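E3 ubiquitin-protein ligase HERC2 (Homo sapiens, PDB 4L1M) is a HECT-type E3 ubiquitin-protein ligase, probably transferring ubiquitin to other proteins, whose RCC1-like beta-propeller domains are likely to serve in protein recognition. Local coordinates at residues H108-A113 and I158-T163; H154-A159 and I168-E173; Y164-T169 and V210-G215. One frame throughout, in Å; residues are numbered along the deposited sequence.

Contact 1: H108-A113 and I158-T163; sequences HYLALA and IACGST. With SO4 (sulfate ion), chain G.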
loop_
_atom_site.group_PDB
_atom_site.type_symbol
_atom_site.label_atom_id
_atom_site.label_comp_id
_atom_site.label_asym_id
_atom_site.label_seq_id
_atom_site.Cartn_x
_atom_site.Cartn_y
_atom_site.Cartn_z
ATOM N N HIS A 108 6.967 4.758 -9.607
ATOM C CA HIS A 108 7.664 3.552 -9.959
ATOM C C HIS A 108 6.866 2.358 -9.508
ATOM O O HIS A 108 6.003 2.485 -8.661
ATOM C CB HIS A 108 9.099 3.534 -9.439
ATOM C CG HIS A 108 9.228 3.233 -7.978
ATOM N ND1 HIS A 108 8.760 4.085 -7.002
ATOM C CD2 HIS A 108 9.839 2.214 -7.329
ATOM C CE1 HIS A 108 9.057 3.591 -5.814
ATOM N NE2 HIS A 108 9.712 2.455 -5.985
ATOM N N TYR A 109 7.159 1.209 -10.105
ATOM C CA TYR A 109 6.324 0.034 -9.969
ATOM C C TYR A 109 7.215 -1.160 -9.703
ATOM O O TYR A 109 8.348 -1.202 -10.192
ATOM C CB TYR A 109 5.529 -0.163 -11.259
ATOM C CG TYR A 109 4.972 1.144 -11.759
ATOM C CD1 TYR A 109 3.751 1.619 -11.316
ATOM C CD2 TYR A 109 5.713 1.940 -12.613
ATOM C CE1 TYR A 109 3.254 2.836 -11.743
ATOM C CE2 TYR A 109 5.241 3.158 -13.043
ATOM C CZ TYR A 109 4.006 3.609 -12.610
ATOM O OH TYR A 109 3.555 4.850 -13.048
ATOM N N LEU A 110 6.699 -2.113 -8.931
ATOM C CA LEU A 110 7.287 -3.440 -8.808
ATOM C C LEU A 110 6.283 -4.529 -9.200
ATOM O O LEU A 110 5.080 -4.390 -8.983
ATOM C CB LEU A 110 7.687 -3.701 -7.369
ATOM C CG LEU A 110 8.689 -2.759 -6.756
ATOM C CD1 LEU A 110 8.983 -3.233 -5.341
ATOM C CD2 LEU A 110 9.977 -2.713 -7.546
ATOM N N ALA A 111 6.805 -5.620 -9.741
ATOM C CA ALA A 111 6.007 -6.768 -10.040
ATOM C C ALA A 111 6.753 -8.025 -9.643
ATOM O O ALA A 111 7.963 -8.108 -9.831
ATOM C CB ALA A 111 5.678 -6.791 -11.514
ATOM N N LEU A 112 6.019 -9.014 -9.123
ATOM C CA LEU A 112 6.604 -10.247 -8.595
ATOM C C LEU A 112 6.037 -11.457 -9.323
ATOM O O LEU A 112 4.836 -11.642 -9.371
ATOM C CB LEU A 112 6.291 -10.383 -7.098
ATOM C CG LEU A 112 6.725 -11.695 -6.423
ATOM C CD1 LEU A 112 8.216 -11.936 -6.589
ATOM C CD2 LEU A 112 6.397 -11.690 -4.949
ATOM N N ALA A 113 6.929 -12.284 -9.853
ATOM C CA ALA A 113 6.561 -13.500 -10.576
ATOM C C ALA A 113 6.391 -14.688 -9.632
ATOM O O ALA A 113 6.974 -14.734 -8.548
ATOM C CB ALA A 113 7.616 -13.822 -11.631
ATOM N N ILE A 158 6.217 -7.554 -1.910
ATOM C CA ILE A 158 6.844 -6.353 -2.453
ATOM C C ILE A 158 6.083 -5.077 -2.042
ATOM O O ILE A 158 4.869 -5.106 -1.782
ATOM C CB ILE A 158 6.942 -6.385 -3.984
ATOM C CG1 ILE A 158 5.616 -6.791 -4.605
ATOM C CG2 ILE A 158 8.042 -7.329 -4.409
ATOM C CD1 ILE A 158 5.526 -6.532 -6.098
ATOM N N ALA A 159 6.807 -3.969 -1.958
ATOM C CA ALA A 159 6.201 -2.741 -1.521
ATOM C C ALA A 159 6.967 -1.579 -2.088
ATOM O O ALA A 159 8.157 -1.682 -2.306
ATOM C CB ALA A 159 6.193 -2.679 -0.008
ATOM N N CYS A 160 6.273 -0.461 -2.291
ATOM C CA CYS A 160 6.882 0.773 -2.713
ATOM C C CYS A 160 6.569 1.917 -1.759
ATOM O O CYS A 160 5.463 2.012 -1.198
ATOM C CB CYS A 160 6.351 1.166 -4.074
ATOM S SG CYS A 160 6.823 0.059 -5.402
ATOM N N GLY A 161 7.543 2.805 -1.615
ATOM C CA GLY A 161 7.326 4.130 -1.059
ATOM C C GLY A 161 7.277 5.118 -2.195
ATOM O O GLY A 161 7.277 4.733 -3.370
ATOM N N SER A 162 7.219 6.402 -1.864
ATOM C CA SER A 162 7.235 7.436 -2.911
ATOM C C SER A 162 8.581 7.458 -3.607
ATOM O O SER A 162 8.639 7.681 -4.809
ATOM C CB SER A 162 6.908 8.819 -2.337
ATOM O OG SER A 162 7.833 9.156 -1.330
ATOM N N THR A 163 9.652 7.201 -2.859
ATOM C CA THR A 163 10.996 7.248 -3.420
ATOM C C THR A 163 11.886 6.050 -3.086
ATOM O O THR A 163 13.102 6.111 -3.279
ATOM C CB THR A 163 11.722 8.524 -2.947
ATOM O OG1 THR A 163 11.835 8.500 -1.526
ATOM C CG2 THR A 163 10.964 9.773 -3.394
HETATM S S SO4 G . 3.929 8.323 -14.280
HETATM O O1 SO4 G . 3.053 8.140 -15.461
HETATM O O2 SO4 G . 4.494 9.700 -14.314
HETATM O O3 SO4 G . 3.124 8.127 -13.039
HETATM O O4 SO4 G . 5.022 7.304 -14.284
#

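Contact 2: H154-A159 and I168-E173; sequences HVVHIA and ITAEGE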
loop_
_atom_site.group_PDB
_atom_site.type_symbol
_atom_site.label_atom_id
_atom_site.label_comp_id
_atom_site.label_asym_id
_atom_site.label_seq_id
_atom_site.Cartn_x
_atom_site.Cartn_y
_atom_site.Cartn_z
ATOM N N HIS A 154 13.675 -16.737 -1.713
ATOM C CA HIS A 154 12.759 -16.216 -2.734
ATOM C C HIS A 154 11.910 -15.106 -2.147
ATOM O O HIS A 154 11.446 -15.209 -1.028
ATOM C CB HIS A 154 11.829 -17.309 -3.293
ATOM C CG HIS A 154 12.429 -18.095 -4.418
ATOM N ND1 HIS A 154 12.810 -19.415 -4.290
ATOM C CD2 HIS A 154 12.721 -17.744 -5.696
ATOM C CE1 HIS A 154 13.307 -19.846 -5.437
ATOM N NE2 HIS A 154 13.264 -18.851 -6.307
ATOM N N VAL A 155 11.691 -14.064 -2.934
ATOM C CA VAL A 155 10.850 -12.945 -2.524
ATOM C C VAL A 155 9.386 -13.370 -2.560
ATOM O O VAL A 155 8.946 -13.972 -3.531
ATOM C CB VAL A 155 11.038 -11.744 -3.468
ATOM C CG1 VAL A 155 10.028 -10.649 -3.169
ATOM C CG2 VAL A 155 12.454 -11.225 -3.363
ATOM N N VAL A 156 8.634 -13.027 -1.521
ATOM C CA VAL A 156 7.199 -13.298 -1.484
ATOM C C VAL A 156 6.326 -12.070 -1.275
ATOM O O VAL A 156 5.134 -12.166 -1.431
ATOM C CB VAL A 156 6.851 -14.327 -0.399
ATOM C CG1 VAL A 156 7.512 -15.670 -0.716
ATOM C CG2 VAL A 156 7.259 -13.838 0.996
ATOM N N HIS A 157 6.890 -10.939 -0.878
ATOM C CA HIS A 157 6.134 -9.703 -0.768
ATOM C C HIS A 157 6.923 -8.530 -1.356
ATOM O O HIS A 157 8.136 -8.535 -1.337
ATOM C CB HIS A 157 5.770 -9.433 0.673
ATOM C CG HIS A 157 4.620 -8.495 0.813
ATOM N ND1 HIS A 157 4.753 -7.125 0.972
ATOM C CD2 HIS A 157 3.293 -8.739 0.753
ATOM C CE1 HIS A 157 3.547 -6.577 1.026
ATOM N NE2 HIS A 157 2.646 -7.537 0.894
ATOM N N ILE A 158 6.217 -7.554 -1.910
ATOM C CA ILE A 158 6.844 -6.353 -2.453
ATOM C C ILE A 158 6.083 -5.077 -2.042
ATOM O O ILE A 158 4.869 -5.106 -1.782
ATOM C CB ILE A 158 6.942 -6.385 -3.984
ATOM C CG1 ILE A 158 5.616 -6.791 -4.605
ATOM C CG2 ILE A 158 8.042 -7.329 -4.409
ATOM C CD1 ILE A 158 5.526 -6.532 -6.098
ATOM N N ALA A 159 6.807 -3.969 -1.958
ATOM C CA ALA A 159 6.201 -2.741 -1.521
ATOM C C ALA A 159 6.967 -1.579 -2.088
ATOM O O ALA A 159 8.157 -1.682 -2.306
ATOM C CB ALA A 159 6.193 -2.679 -0.008
ATOM N N ILE A 168 10.270 -8.743 0.878
ATOM C CA ILE A 168 10.413 -9.726 1.946
ATOM C C ILE A 168 10.640 -11.111 1.314
ATOM O O ILE A 168 9.952 -11.477 0.361
ATOM C CB ILE A 168 9.148 -9.737 2.840
ATOM C CG1 ILE A 168 8.896 -8.347 3.426
ATOM C CG2 ILE A 168 9.295 -10.714 3.991
ATOM C CD1 ILE A 168 7.543 -8.186 4.090
ATOM N N THR A 169 11.582 -11.879 1.856
ATOM C CA THR A 169 11.800 -13.243 1.400
ATOM C C THR A 169 10.954 -14.233 2.183
ATOM O O THR A 169 10.349 -13.888 3.194
ATOM C CB THR A 169 13.272 -13.639 1.521
ATOM O OG1 THR A 169 13.665 -13.693 2.910
ATOM C CG2 THR A 169 14.123 -12.642 0.770
ATOM N N ALA A 170 10.931 -15.479 1.723
ATOM C CA ALA A 170 10.160 -16.532 2.396
ATOM C C ALA A 170 10.724 -16.845 3.804
ATOM O O ALA A 170 9.953 -17.108 4.712
ATOM C CB ALA A 170 10.090 -17.780 1.537
ATOM N N GLU A 171 12.051 -16.773 3.975
ATOM C CA GLU A 171 12.712 -16.888 5.321
ATOM C C GLU A 171 12.358 -15.753 6.302
ATOM O O GLU A 171 12.596 -15.896 7.486
ATOM C CB GLU A 171 14.234 -16.821 5.193
ATOM C CG GLU A 171 14.919 -18.075 4.745
ATOM C CD GLU A 171 16.433 -17.898 4.601
ATOM O OE1 GLU A 171 17.142 -18.932 4.501
ATOM O OE2 GLU A 171 16.917 -16.741 4.575
ATOM N N GLY A 172 11.899 -14.599 5.798
ATOM C CA GLY A 172 11.593 -13.459 6.656
ATOM C C GLY A 172 12.643 -12.349 6.706
ATOM O O GLY A 172 12.626 -11.526 7.611
ATOM N N GLU A 173 13.553 -12.310 5.744
ATOM C CA GLU A 173 14.458 -11.159 5.606
ATOM C C GLU A 173 13.757 -10.015 4.903
ATOM O O GLU A 173 12.959 -10.236 4.002
ATOM C CB GLU A 173 15.696 -11.531 4.799
ATOM C CG GLU A 173 16.595 -12.556 5.463
ATOM C CD GLU A 173 17.841 -12.858 4.637
ATOM O OE1 GLU A 173 17.772 -12.777 3.382
ATOM O OE2 GLU A 173 18.885 -13.177 5.261
#

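Contact 3: Y164-T169 and V210-G215; sequences YSAAIT and VACGSG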
loop_
_atom_site.group_PDB
_atom_site.type_symbol
_atom_site.label_atom_id
_atom_site.label_comp_id
_atom_site.label_asym_id
_atom_site.label_seq_id
_atom_site.Cartn_x
_atom_site.Cartn_y
_atom_site.Cartn_z
ATOM N N TYR A 164 11.298 4.980 -2.564
ATOM C CA TYR A 164 12.065 3.801 -2.198
ATOM C C TYR A 164 11.234 2.550 -2.366
ATOM O O TYR A 164 10.103 2.626 -2.842
ATOM C CB TYR A 164 12.647 3.927 -0.789
ATOM C CG TYR A 164 11.679 4.011 0.367
ATOM C CD1 TYR A 164 10.765 5.058 0.484
ATOM C CD2 TYR A 164 11.747 3.094 1.403
ATOM C CE1 TYR A 164 9.902 5.138 1.575
ATOM C CE2 TYR A 164 10.894 3.176 2.489
ATOM C CZ TYR A 164 9.975 4.191 2.576
ATOM O OH TYR A 164 9.138 4.249 3.681
ATOM N N SER A 165 11.819 1.402 -2.017
ATOM C CA SER A 165 11.229 0.115 -2.303
ATOM C C SER A 165 11.594 -0.892 -1.197
ATOM O O SER A 165 12.589 -0.716 -0.475
ATOM C CB SER A 165 11.744 -0.392 -3.657
ATOM O OG SER A 165 11.429 0.504 -4.714
ATOM N N ALA A 166 10.794 -1.947 -1.068
ATOM C CA ALA A 166 11.148 -3.029 -0.165
ATOM C C ALA A 166 10.690 -4.384 -0.694
ATOM O O ALA A 166 9.854 -4.467 -1.620
ATOM C CB ALA A 166 10.578 -2.782 1.218
ATOM N N ALA A 167 11.248 -5.445 -0.109
ATOM C CA ALA A 167 10.784 -6.765 -0.393
ATOM C C ALA A 167 11.086 -7.714 0.747
ATOM O O ALA A 167 12.034 -7.526 1.483
ATOM C CB ALA A 167 11.409 -7.264 -1.682
ATOM N N ILE A 168 10.270 -8.743 0.878
ATOM C CA ILE A 168 10.413 -9.726 1.946
ATOM C C ILE A 168 10.640 -11.111 1.314
ATOM O O ILE A 168 9.952 -11.477 0.361
ATOM C CB ILE A 168 9.148 -9.737 2.840
ATOM C CG1 ILE A 168 8.896 -8.347 3.426
ATOM C CG2 ILE A 168 9.295 -10.714 3.991
ATOM C CD1 ILE A 168 7.543 -8.186 4.090
ATOM N N THR A 169 11.582 -11.879 1.856
ATOM C CA THR A 169 11.800 -13.243 1.400
ATOM C C THR A 169 10.954 -14.233 2.183
ATOM O O THR A 169 10.349 -13.888 3.194
ATOM C CB THR A 169 13.272 -13.639 1.521
ATOM O OG1 THR A 169 13.665 -13.693 2.910
ATOM C CG2 THR A 169 14.123 -12.642 0.770
ATOM N N VAL A 210 5.368 -5.257 5.431
ATOM C CA VAL A 210 6.103 -4.006 5.420
ATOM C C VAL A 210 5.293 -2.981 4.641
ATOM O O VAL A 210 4.646 -3.327 3.671
ATOM C CB VAL A 210 7.513 -4.182 4.799
ATOM C CG1 VAL A 210 7.434 -4.512 3.332
ATOM C CG2 VAL A 210 8.361 -2.932 4.999
ATOM N N ALA A 211 5.336 -1.718 5.063
ATOM C CA ALA A 211 4.686 -0.626 4.328
ATOM C C ALA A 211 5.592 0.630 4.306
ATOM O O ALA A 211 6.291 0.935 5.290
ATOM C CB ALA A 211 3.333 -0.308 4.926
ATOM N N CYS A 212 5.576 1.334 3.173
ATOM C CA CYS A 212 6.431 2.459 2.948
ATOM C C CYS A 212 5.642 3.758 2.789
ATOM O O CYS A 212 4.569 3.757 2.231
ATOM C CB CYS A 212 7.242 2.206 1.708
ATOM S SG CYS A 212 8.234 0.717 1.802
ATOM N N GLY A 213 6.216 4.871 3.257
ATOM C CA GLY A 213 5.561 6.160 3.226
ATOM C C GLY A 213 6.091 7.111 2.166
ATOM O O GLY A 213 6.811 6.712 1.261
ATOM N N SER A 214 5.698 8.377 2.296
ATOM C CA SER A 214 6.011 9.430 1.351
ATOM C C SER A 214 6.494 10.691 2.036
ATOM O O SER A 214 6.566 10.758 3.255
ATOM C CB SER A 214 4.795 9.758 0.489
ATOM O OG SER A 214 3.697 10.167 1.251
ATOM N N GLY A 215 6.858 11.688 1.219
ATOM C CA GLY A 215 7.545 12.902 1.695
ATOM C C GLY A 215 8.671 12.464 2.601
ATOM O O GLY A 215 9.458 11.591 2.228
#

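Contact 1: H108-A113 and I158-T163
Consecutive blades of the seven-bladed RCC1-type beta-propeller face each other here, H108, L110 and L112 of one blade meeting I158 and C160 of the next. The two strands run almost exactly antiparallel (177°), but with their axes 7.3 Å apart they belong to separate sheets, and side chains fill the gap between them. At the end of the interface nearer residue 161, the sulfur of C160 sits over one face of the H108 imidazole, SG lying 4.2 Å from the centroid of the H108 ring. G161 approaches the same ring differently: its carbonyl oxygen lies at the edge, close to the ring plane, with H108 CE1 3.2 Å from G161 O. A chi1 of 77° tucks H108 CG between its own backbone nitrogen and carbonyl carbon, bringing the imidazole across the gap, where NE2 is hydrogen-bonded to S165 OG, on the strand that follows 155-160. C160 SG also packs alongside the L110 branch point, 3.6 Å from L110 CG. Farther along, I158 reaches across with its terminal methyl: I158 CD1 is 3.8 Å from L110 CB and 4.1 Å from L112 CB, so one methyl bridges two leucines. Y109 turns to the other side of its sheet, where its hydroxyl donates a 3.1 Å hydrogen bond from OH to O4 of a sulfate ion, probably from the crystallisation liquor, which R64 also holds. Strands 97-101 and 118-122 flank 108-113 within its blade, A101 touching I158 and W121 meeting the Y109 ring, while strand 64-69 of the preceding blade covers Y109.

Contact 2: H154-A159 and I168-E173
The imidazole of H157 leads away from I168, whose CD1 comes to the ring obliquely, while K99 and D209 of the two neighbouring blades also touch the H157 side chain. The motif is a beta hairpin of strands 155-160 and 164-169, interrupted by a classic beta bulge in which V156 and H157 both face I168. What meets I168 directly is the root of the histidine side chain, with H157 CB 4.0 Å from I168 CB. Swinging CG of H157 opposite its backbone nitrogen (chi1 -159°) carries the ring off while CB stays against the isoleucine. The H154 side chain sets off away from 168-173, and its ND1 is hydrogen-bonded to A151 O.

The near-helical psi of V156, -14°, accommodates the extra residue of the bulge. As a result I168 O gathers two amides, a firm bond from V156 N at 2.8 Å and a weak one from H157 N at 3.3 Å. The return bond from I168 N to H157 O is 3.1 Å long.

Beyond the bulge the backbones stay close, V155 CA 4.0 Å from T169 CA, while the two side chains diverge. H154 O still catches the amide of A170, with A170 N 2.8 Å from it, while the T169 CA-H leans on the same oxygen. At the solvent-facing margin the valine and alanine methyls touch, V156 CG1 lying 4.0 Å from A170 CB. From T169 to G172 the chain makes a type I turn, whose G172 takes up a positive phi that suits glycine. The turn is closed by G172 N donating to T169 O, and just past it E173 N donates to T169 OG1 over 3.2 Å.

Contact 3: Y164-T169 and V210-G215
I168 and V210 pass alongside each other in opposite directions at the apolar centre, with I168 CD1 3.8 Å from V210 CG1. The same valine methyl reaches the small side chain of the next inward-facing residue, V210 CG1 standing 4.2 Å from A166 CB. V210 CG1 owes this double contact to a chi1 of 67°, which sets it between the backbone nitrogen and the carbonyl carbon and directs it at the facing strand. Next comes C212, whose SG borders the A166 methyl on one side and the Y164 ring on another. The sulfur approaches that ring obliquely, 4.3 Å from SG to the Y164 ring centroid, and C212 CB packs 3.5 Å from Y164 CZ. At the polar edge the phenol spans the gap: G213 N donates to Y164 OH in a bond of 3.0 Å with an angle of 155° at the hydrogen. G213 O lies at the edge of the same ring, near its plane. The hydroxyl has a second hydrogen-bonding partner in T219 OG1 on the neighbouring strand of the 207-212 blade, so this buried oxygen is gripped twice by one blade. Apolar packing along antiparallel strands of successive sheets, finished by a cysteine beside an aromatic ring and a Cys-Gly backbone at the strand end, resembles the preceding blade interface, where C160 meets H108, and fits the repeating blades of an RCC1-like beta-propeller.

Overall arrangement
Followed from the N terminus, three consecutive propeller blades are threaded together. Contact 1 closes a long loop, bringing strand 108-113 of one blade against strand 155-160 of the next. Contact 2 is local: it shares I158 and A159 with contact 1 and closes the hairpin of 155-160 and 164-169 within the middle blade. Contact 3 overlaps contact 2 at I168 and T169 and carries the chain on to strand 207-212 of the third blade. The short span 154-173 thus crosses the end of the first long loop and the start of the second, which follow one another without nesting. A159 O and A166 N, 2.9 Å apart and probably hydrogen-bonded, join the two interfaces through the hairpin.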